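Local coordinates for agmatinase (Deinococcus radiodurans, PDB 1WOH), which probably hydrolyses agmatine to putrescine and urea, using two manganese ions in each subunit, at residues L95-I100 with S124-R129; A132-L137 with G221-F226; A29-L34 with Q76-A81. All blocks are in the same frame, centred on the assembly; numbering follows the deposited sequence.

Overall arrangement
The three contacts follow one another along the chain, and none nests in or crosses another. Contact 3 comes first. It closes a loop of 41 residues and pairs strand 31-36 with strand 80-85, at one edge of the parallel sheet within this chain. Contact 1 follows, closing 23 residues that include strand 114-118; it packs helix 93-108 on helix 124-128. Contact 2 closes the longest loop, 83 residues, and joins the approach to strand 137-142 to the start of strand 223-229. Contacts 1 and 2 touch: Leu127 and Leu128 pack on Tyr225, and Leu128 also meets Leu137. Contact 3 touches neither, but it reaches the same sheet as contact 2.

Contact 1: residues L95-I100 with S124-R129; sequences LAHDRI and SYPLLR
Ile100 lies against the ring of Pro126. Its CG2 and CD1 both pass within 3.8 Å of Pro126 CG, so two branches of the isoleucine share one ring carbon. Ile100 CG2 also presses close on CD1 of Leu127, though Leu127 is off the usual rotamers and the detail of that pair is doubtful. On the other side of the contact, Tyr125 turns its edge toward the face of the His97 ring. This is a T-shaped pair, with ring centroids 5.7 Å apart and planes at 79°. Trp157 makes a second edge-to-face contact with His97. The segments lie on or at successive helices of the alpha/beta arginase fold, 93-108 and 124-128, linked through strand 114-118. The axes of the short segments 95-100 and 124-128 approach to 8.3 Å and cross at -42°. The side chain of Leu127 is about 8 Å from that of His121, a manganese ligand of this enzyme. Near Asp98, which is exposed, Arg129 bends at chi3 (-59°), which carries its guanidinium back to helix 93-108. There Arg129 NH2 donates to OD1 of Asp98 at 3.1 Å in a salt bridge. Asp98 OD1 receives it on its anti lone pair, and the two flat groups are nearly parallel. A water bridges the same groups: it donates to Asp98 OD1 at 2.6 Å and accepts from Arg129 NH1 at 2.9 Å. Arg129 NE is held separately by the hydroxyl of Thr101.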
loop_
_atom_site.group_PDB
_atom_site.type_symbol
_atom_site.label_atom_id
_atom_site.label_comp_id
_atom_site.label_asym_id
_atom_site.label_seq_id
_atom_site.Cartn_x
_atom_site.Cartn_y
_atom_site.Cartn_z
ATOM N N LEU A 95 -18.072 7.634 29.315
ATOM C CA LEU A 95 -17.044 7.149 30.234
ATOM C C LEU A 95 -15.677 7.552 29.685
ATOM O O LEU A 95 -14.792 7.986 30.427
ATOM C CB LEU A 95 -17.110 5.622 30.371
ATOM C CG LEU A 95 -15.967 4.961 31.153
ATOM C CD1 LEU A 95 -15.889 5.541 32.566
ATOM C CD2 LEU A 95 -16.182 3.455 31.202
ATOM N N ALA A 96 -15.511 7.409 28.373
ATOM C CA ALA A 96 -14.252 7.770 27.739
ATOM C C ALA A 96 -13.976 9.248 28.021
ATOM O O ALA A 96 -12.864 9.619 28.404
ATOM C CB ALA A 96 -14.328 7.514 26.231
ATOM N N HIS A 97 -14.997 10.086 27.845
ATOM C CA HIS A 97 -14.867 11.520 28.091
ATOM C C HIS A 97 -14.399 11.808 29.517
ATOM O O HIS A 97 -13.505 12.625 29.738
ATOM C CB HIS A 97 -16.207 12.229 27.860
ATOM C CG HIS A 97 -16.679 12.195 26.438
ATOM N ND1 HIS A 97 -17.961 12.547 26.074
ATOM C CD2 HIS A 97 -16.040 11.859 25.290
ATOM C CE1 HIS A 97 -18.092 12.429 24.764
ATOM N NE2 HIS A 97 -16.942 12.014 24.264
ATOM N N ASP A 98 -15.011 11.144 30.491
ATOM C CA ASP A 98 -14.637 11.378 31.875
ATOM C C ASP A 98 -13.190 10.986 32.133
ATOM O O ASP A 98 -12.478 11.679 32.852
ATOM C CB ASP A 98 -15.577 10.625 32.821
ATOM C CG ASP A 98 -17.004 11.155 32.762
ATOM O OD1 ASP A 98 -17.199 12.304 32.307
ATOM O OD2 ASP A 98 -17.933 10.432 33.182
ATOM N N ARG A 99 -12.745 9.889 31.537
ATOM C CA ARG A 99 -11.367 9.458 31.733
ATOM C C ARG A 99 -10.375 10.418 31.088
ATOM O O ARG A 99 -9.297 10.664 31.637
ATOM C CB ARG A 99 -11.167 8.046 31.196
ATOM C CG ARG A 99 -11.831 7.004 32.070
ATOM C CD ARG A 99 -11.319 5.623 31.770
ATOM N NE ARG A 99 -12.076 4.604 32.490
ATOM C CZ ARG A 99 -12.121 3.331 32.122
ATOM N NH1 ARG A 99 -11.450 2.935 31.048
ATOM N NH2 ARG A 99 -12.841 2.461 32.811
ATOM N N ILE A 100 -10.742 10.964 29.935
ATOM C CA ILE A 100 -9.887 11.913 29.225
ATOM C C ILE A 100 -9.728 13.202 30.038
ATOM O O ILE A 100 -8.621 13.725 30.186
ATOM C CB ILE A 100 -10.479 12.248 27.835
ATOM C CG1 ILE A 100 -10.453 10.991 26.957
ATOM C CG2 ILE A 100 -9.687 13.369 27.177
ATOM C CD1 ILE A 100 -11.284 11.092 25.691
ATOM N N SER A 124 -11.250 16.961 21.790
ATOM C CA SER A 124 -11.002 18.330 22.248
ATOM C C SER A 124 -11.995 18.748 23.330
ATOM O O SER A 124 -11.670 19.562 24.189
ATOM C CB SER A 124 -11.086 19.324 21.089
ATOM O OG SER A 124 -10.083 19.075 20.123
ATOM N N TYR A 125 -13.201 18.191 23.289
ATOM C CA TYR A 125 -14.203 18.536 24.291
ATOM C C TYR A 125 -13.770 18.101 25.695
ATOM O O TYR A 125 -13.613 18.943 26.580
ATOM C CB TYR A 125 -15.567 17.935 23.915
ATOM C CG TYR A 125 -16.565 17.891 25.057
ATOM C CD1 TYR A 125 -16.737 18.988 25.904
ATOM C CD2 TYR A 125 -17.332 16.748 25.292
ATOM C CE1 TYR A 125 -17.649 18.947 26.966
ATOM C CE2 TYR A 125 -18.252 16.695 26.351
ATOM C CZ TYR A 125 -18.401 17.797 27.182
ATOM O OH TYR A 125 -19.285 17.750 28.240
ATOM N N PRO A 126 -13.558 16.790 25.923
ATOM C CA PRO A 126 -13.143 16.378 27.267
ATOM C C PRO A 126 -11.793 16.945 27.698
ATOM O O PRO A 126 -11.551 17.154 28.887
ATOM C CB PRO A 126 -13.166 14.849 27.194
ATOM C CG PRO A 126 -12.954 14.557 25.739
ATOM C CD PRO A 126 -13.791 15.616 25.060
ATOM N N LEU A 127 -10.916 17.196 26.729
ATOM C CA LEU A 127 -9.608 17.780 27.019
ATOM C C LEU A 127 -9.834 19.182 27.591
ATOM O O LEU A 127 -9.286 19.545 28.637
ATOM C CB LEU A 127 -8.788 17.888 25.727
ATOM C CG LEU A 127 -7.563 17.012 25.460
ATOM C CD1 LEU A 127 -7.565 15.770 26.314
ATOM C CD2 LEU A 127 -7.530 16.674 23.969
ATOM N N LEU A 128 -10.650 19.970 26.899
ATOM C CA LEU A 128 -10.925 21.333 27.336
ATOM C C LEU A 128 -11.586 21.417 28.705
ATOM O O LEU A 128 -11.368 22.385 29.432
ATOM C CB LEU A 128 -11.768 22.068 26.289
ATOM C CG LEU A 128 -10.951 22.564 25.089
ATOM C CD1 LEU A 128 -11.864 23.027 23.958
ATOM C CD2 LEU A 128 -10.045 23.712 25.562
ATOM N N ARG A 129 -12.374 20.408 29.074
ATOM C CA ARG A 129 -13.024 20.445 30.381
ATOM C C ARG A 129 -11.996 20.538 31.505
ATOM O O ARG A 129 -12.318 20.959 32.618
ATOM C CB ARG A 129 -13.902 19.207 30.599
ATOM C CG ARG A 129 -15.124 19.135 29.698
ATOM C CD ARG A 129 -16.161 18.130 30.218
ATOM N NE ARG A 129 -15.636 16.772 30.336
ATOM C CZ ARG A 129 -16.389 15.703 30.579
ATOM N NH1 ARG A 129 -17.703 15.834 30.731
ATOM N NH2 ARG A 129 -15.837 14.502 30.672
HETATM O O HOH W 1 -19.157 13.285 30.857
#

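Contact 2: residues A132-L137 with G221-F226; sequences ADVPDL and GQNVYF
Asn223 carries CG anti to its carbonyl carbon (chi1 -73°), and Val134 carries CG1 anti to its backbone N (chi1 178°). These torsions bring the asparagine amide up to the loop, with Val134 CG1 lying 3.5 Å from Asn223 CB. The contact joins the N-terminal ends of two neighbouring parallel strands, 137-142 and 223-229, in the central sheet of the arginase-type alpha/beta fold. Its main polar link is a side-chain to backbone bond. Asn223 ND2 donates to Pro135 O at 3.0 Å, nearly straight at 164°. The donor lies in the carbonyl plane, on a lone pair, and the acceptor lies in the amide plane, so the bond helps to fix the rotation of the amide. The proline ring also packs here, with Pro135 CG 3.5 Å from Asn223 ND2. Further into the fold, Leu137 CD1 meets Tyr225 CB at 4.1 Å. The hydroxyl of this tyrosine bonds to Asp271, and Phe131 makes an edge-to-face contact with its ring. At the exposed end a water joins the segments. It accepts from Asn223 N at 2.9 Å. It can donate to Asp136 O at 2.8 Å and to Gln222 OE1 at 2.9 Å, although its two protons cannot serve every acceptor nearby.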
loop_
_atom_site.group_PDB
_atom_site.type_symbol
_atom_site.label_atom_id
_atom_site.label_comp_id
_atom_site.label_asym_id
_atom_site.label_seq_id
_atom_site.Cartn_x
_atom_site.Cartn_y
_atom_site.Cartn_z
ATOM N N ALA A 132 -11.169 24.324 33.098
ATOM C CA ALA A 132 -12.272 25.106 33.644
ATOM C C ALA A 132 -11.805 26.290 34.490
ATOM O O ALA A 132 -12.500 27.301 34.581
ATOM C CB ALA A 132 -13.185 24.203 34.469
ATOM N N ASP A 133 -10.628 26.172 35.096
ATOM C CA ASP A 133 -10.112 27.236 35.952
ATOM C C ASP A 133 -9.295 28.307 35.240
ATOM O O ASP A 133 -8.701 29.167 35.890
ATOM C CB ASP A 133 -9.287 26.638 37.098
ATOM C CG ASP A 133 -8.032 25.935 36.617
ATOM O OD1 ASP A 133 -7.378 25.261 37.440
ATOM O OD2 ASP A 133 -7.693 26.060 35.421
ATOM N N VAL A 134 -9.254 28.258 33.911
ATOM C CA VAL A 134 -8.505 29.255 33.148
ATOM C C VAL A 134 -9.413 30.431 32.795
ATOM O O VAL A 134 -10.363 30.294 32.022
ATOM C CB VAL A 134 -7.924 28.649 31.848
ATOM C CG1 VAL A 134 -7.190 29.720 31.056
ATOM C CG2 VAL A 134 -6.986 27.503 32.186
ATOM N N PRO A 135 -9.124 31.617 33.356
ATOM C CA PRO A 135 -9.938 32.806 33.085
ATOM C C PRO A 135 -9.930 33.260 31.628
ATOM O O PRO A 135 -8.876 33.320 30.992
ATOM C CB PRO A 135 -9.341 33.852 34.029
ATOM C CG PRO A 135 -7.906 33.451 34.100
ATOM C CD PRO A 135 -7.991 31.947 34.240
ATOM N N ASP A 136 -11.116 33.571 31.115
ATOM C CA ASP A 136 -11.287 34.039 29.744
ATOM C C ASP A 136 -10.498 33.196 28.757
ATOM O O ASP A 136 -9.755 33.721 27.931
ATOM C CB ASP A 136 -10.860 35.503 29.632
ATOM C CG ASP A 136 -11.734 36.425 30.459
ATOM O OD1 ASP A 136 -12.957 36.459 30.216
ATOM O OD2 ASP A 136 -11.200 37.112 31.355
ATOM N N LEU A 137 -10.663 31.885 28.854
ATOM C CA LEU A 137 -9.966 30.966 27.969
ATOM C C LEU A 137 -10.326 31.220 26.507
ATOM O O LEU A 137 -11.506 31.330 26.142
ATOM C CB LEU A 137 -10.309 29.522 28.343
ATOM C CG LEU A 137 -9.762 28.432 27.415
ATOM C CD1 LEU A 137 -8.247 28.440 27.481
ATOM C CD2 LEU A 137 -10.315 27.057 27.829
ATOM N N GLY A 221 -2.429 38.843 24.531
ATOM C CA GLY A 221 -2.426 38.907 25.983
ATOM C C GLY A 221 -3.459 38.015 26.644
ATOM O O GLY A 221 -3.834 38.236 27.798
ATOM N N GLN A 222 -3.906 36.995 25.918
ATOM C CA GLN A 222 -4.922 36.066 26.411
ATOM C C GLN A 222 -4.355 34.710 26.817
ATOM O O GLN A 222 -3.196 34.403 26.550
ATOM C CB GLN A 222 -5.968 35.839 25.313
ATOM C CG GLN A 222 -6.527 37.108 24.720
ATOM C CD GLN A 222 -7.550 37.769 25.622
ATOM O OE1 GLN A 222 -7.529 37.596 26.841
ATOM N NE2 GLN A 222 -8.446 38.539 25.026
ATOM N N ASN A 223 -5.179 33.906 27.485
ATOM C CA ASN A 223 -4.786 32.554 27.855
ATOM C C ASN A 223 -5.295 31.777 26.652
ATOM O O ASN A 223 -6.501 31.732 26.404
ATOM C CB ASN A 223 -5.508 32.087 29.115
ATOM C CG ASN A 223 -4.988 32.764 30.359
ATOM O OD1 ASN A 223 -3.776 32.858 30.559
ATOM N ND2 ASN A 223 -5.898 33.228 31.209
ATOM N N VAL A 224 -4.377 31.180 25.906
ATOM C CA VAL A 224 -4.742 30.461 24.696
ATOM C C VAL A 224 -4.464 28.963 24.676
ATOM O O VAL A 224 -3.413 28.496 25.116
ATOM C CB VAL A 224 -4.040 31.109 23.472
ATOM C CG1 VAL A 224 -4.255 30.258 22.210
ATOM C CG2 VAL A 224 -4.573 32.517 23.263
ATOM N N TYR A 225 -5.442 28.221 24.167
ATOM C CA TYR A 225 -5.340 26.779 23.996
ATOM C C TYR A 225 -5.302 26.624 22.479
ATOM O O TYR A 225 -6.143 27.195 21.777
ATOM C CB TYR A 225 -6.588 26.090 24.550
ATOM C CG TYR A 225 -6.649 24.596 24.319
ATOM C CD1 TYR A 225 -6.284 23.698 25.324
ATOM C CD2 TYR A 225 -7.120 24.081 23.112
ATOM C CE1 TYR A 225 -6.396 22.318 25.137
ATOM C CE2 TYR A 225 -7.232 22.707 22.910
ATOM C CZ TYR A 225 -6.874 21.835 23.923
ATOM O OH TYR A 225 -7.014 20.480 23.732
ATOM N N PHE A 226 -4.316 25.888 21.976
ATOM C CA PHE A 226 -4.174 25.653 20.537
ATOM C C PHE A 226 -4.798 24.313 20.178
ATOM O O PHE A 226 -4.475 23.299 20.792
ATOM C CB PHE A 226 -2.692 25.567 20.138
ATOM C CG PHE A 226 -1.972 26.886 20.102
ATOM C CD1 PHE A 226 -0.704 27.002 20.663
ATOM C CD2 PHE A 226 -2.521 27.985 19.459
ATOM C CE1 PHE A 226 0.012 28.196 20.580
ATOM C CE2 PHE A 226 -1.816 29.187 19.369
ATOM C CZ PHE A 226 -0.545 29.292 19.932
HETATM O O HOH W 2 -7.519 35.221 28.528
#

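Contact 3: residues A29-L34 with Q76-A81; sequences ADVAAL and QGVTFA
Val31 and Phe80 run alongside each other in the same direction, with the valine over one face of the ring. Val31 CB sits 3.9 Å from the centroid of the Phe80 ring and 19° off its normal, a CH-pi contact shifted toward the rim. Val31 CG1 reaches Phe80 CE2 at 3.6 Å, while Val31 CG2 turns to Val78 CG1. Helix 284-302 packs on this side: Phe301 touches Val31, and Met294 and Leu297 touch Phe80. Before the corner at Asp30, Ala29 CB rests 3.9 Å from Ala81 CB.

Asp30 and Thr79 meet at about a right angle. Thr79 holds OG1 between its backbone N and carbonyl carbon (chi1 63°), which aims the hydroxyl at the corner of the chain at Asp30. Asp30 N donates to Thr79 OG1 at 2.8 Å. In return, Thr79 N donates to Asp30 OD2 at 2.9 Å, on the anti side and 26° out of the carboxylate plane. The hydroxyl makes a further, weak bond to the same oxygen. Asp30 OD1 faces Arg112 in a long, weak ion pair. With an alanine in place of Asp30, Thr79 N would probably lose its carboxylate acceptor and the hydroxyl would be freer to turn.

Past this corner the backbones take over. Val31 N donates to Thr79 O at 2.9 Å, Val31 O receives a weak bond from Ala81 N, and Ala33 N donates to Ala81 O at 2.9 Å. Two of these acceptors also take a CA-H...O contact, Val31 O from Phe80 CA and Ala81 O from Ala32 CA. Val31 pairs with Phe80, and Ala32 with Ala81. This is parallel beta pairing, here between strand 31-36 and strand 80-85, an edge strand within this chain of the sheet at the heart of the arginase fold.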
loop_
_atom_site.group_PDB
_atom_site.type_symbol
_atom_site.label_atom_id
_atom_site.label_comp_id
_atom_site.label_asym_id
_atom_site.label_seq_id
_atom_site.Cartn_x
_atom_site.Cartn_y
_atom_site.Cartn_z
ATOM N N ALA A 29 7.359 18.466 34.878
ATOM C CA ALA A 29 8.107 18.743 33.660
ATOM C C ALA A 29 7.533 19.971 32.983
ATOM O O ALA A 29 6.373 20.326 33.201
ATOM C CB ALA A 29 8.051 17.550 32.724
ATOM N N ASP A 30 8.342 20.627 32.164
ATOM C CA ASP A 30 7.872 21.817 31.470
ATOM C C ASP A 30 6.789 21.446 30.463
ATOM O O ASP A 30 5.778 22.138 30.341
ATOM C CB ASP A 30 9.031 22.511 30.750
ATOM C CG ASP A 30 10.076 23.048 31.713
ATOM O OD1 ASP A 30 9.684 23.630 32.748
ATOM O OD2 ASP A 30 11.283 22.897 31.431
ATOM N N VAL A 31 7.014 20.342 29.759
ATOM C CA VAL A 31 6.093 19.846 28.735
ATOM C C VAL A 31 5.750 18.382 28.993
ATOM O O VAL A 31 6.634 17.578 29.276
ATOM C CB VAL A 31 6.736 19.941 27.327
ATOM C CG1 VAL A 31 5.767 19.419 26.260
ATOM C CG2 VAL A 31 7.129 21.368 27.032
ATOM N N ALA A 32 4.467 18.034 28.883
ATOM C CA ALA A 32 4.039 16.657 29.095
ATOM C C ALA A 32 3.046 16.265 28.012
ATOM O O ALA A 32 2.087 16.985 27.748
ATOM C CB ALA A 32 3.396 16.496 30.477
ATOM N N ALA A 33 3.295 15.131 27.377
ATOM C CA ALA A 33 2.417 14.643 26.320
ATOM C C ALA A 33 1.459 13.597 26.880
ATOM O O ALA A 33 1.827 12.809 27.749
ATOM C CB ALA A 33 3.253 14.034 25.199
ATOM N N LEU A 34 0.226 13.600 26.379
ATOM C CA LEU A 34 -0.783 12.638 26.800
ATOM C C LEU A 34 -1.545 12.257 25.547
ATOM O O LEU A 34 -2.001 13.134 24.803
ATOM C CB LEU A 34 -1.752 13.257 27.819
ATOM C CG LEU A 34 -2.898 12.319 28.235
ATOM C CD1 LEU A 34 -2.345 11.198 29.090
ATOM C CD2 LEU A 34 -3.958 13.090 28.996
ATOM N N GLN A 76 16.324 24.759 25.060
ATOM C CA GLN A 76 17.465 24.343 25.864
ATOM C C GLN A 76 17.040 24.299 27.331
ATOM O O GLN A 76 16.536 25.283 27.872
ATOM C CB GLN A 76 18.629 25.323 25.689
ATOM C CG GLN A 76 19.810 25.037 26.603
ATOM C CD GLN A 76 20.455 23.690 26.331
ATOM O OE1 GLN A 76 21.215 23.178 27.154
ATOM N NE2 GLN A 76 20.166 23.115 25.170
ATOM N N GLY A 77 17.231 23.149 27.969
ATOM C CA GLY A 77 16.859 23.018 29.366
ATOM C C GLY A 77 15.376 22.803 29.613
ATOM O O GLY A 77 14.943 22.703 30.761
ATOM N N VAL A 78 14.585 22.742 28.548
ATOM C CA VAL A 78 13.150 22.522 28.703
ATOM C C VAL A 78 12.921 21.026 28.886
ATOM O O VAL A 78 13.281 20.223 28.025
ATOM C CB VAL A 78 12.368 23.033 27.474
ATOM C CG1 VAL A 78 10.874 22.777 27.656
ATOM C CG2 VAL A 78 12.620 24.524 27.292
ATOM N N THR A 79 12.333 20.654 30.019
ATOM C CA THR A 79 12.093 19.247 30.319
ATOM C C THR A 79 10.791 18.713 29.725
ATOM O O THR A 79 9.780 19.423 29.672
ATOM C CB THR A 79 12.082 18.997 31.845
ATOM O OG1 THR A 79 11.009 19.726 32.451
ATOM C CG2 THR A 79 13.400 19.450 32.462
ATOM N N PHE A 80 10.842 17.456 29.290
ATOM C CA PHE A 80 9.701 16.761 28.689
ATOM C C PHE A 80 9.349 15.478 29.439
ATOM O O PHE A 80 10.185 14.883 30.119
ATOM C CB PHE A 80 10.008 16.377 27.233
ATOM C CG PHE A 80 9.928 17.517 26.264
ATOM C CD1 PHE A 80 10.879 18.533 26.272
ATOM C CD2 PHE A 80 8.892 17.572 25.335
ATOM C CE1 PHE A 80 10.798 19.591 25.363
ATOM C CE2 PHE A 80 8.798 18.623 24.420
ATOM C CZ PHE A 80 9.752 19.636 24.434
ATOM N N ALA A 81 8.102 15.048 29.297
ATOM C CA ALA A 81 7.635 13.815 29.913
ATOM C C ALA A 81 6.515 13.258 29.031
ATOM O O ALA A 81 5.827 14.014 28.353
ATOM C CB ALA A 81 7.107 14.084 31.321
#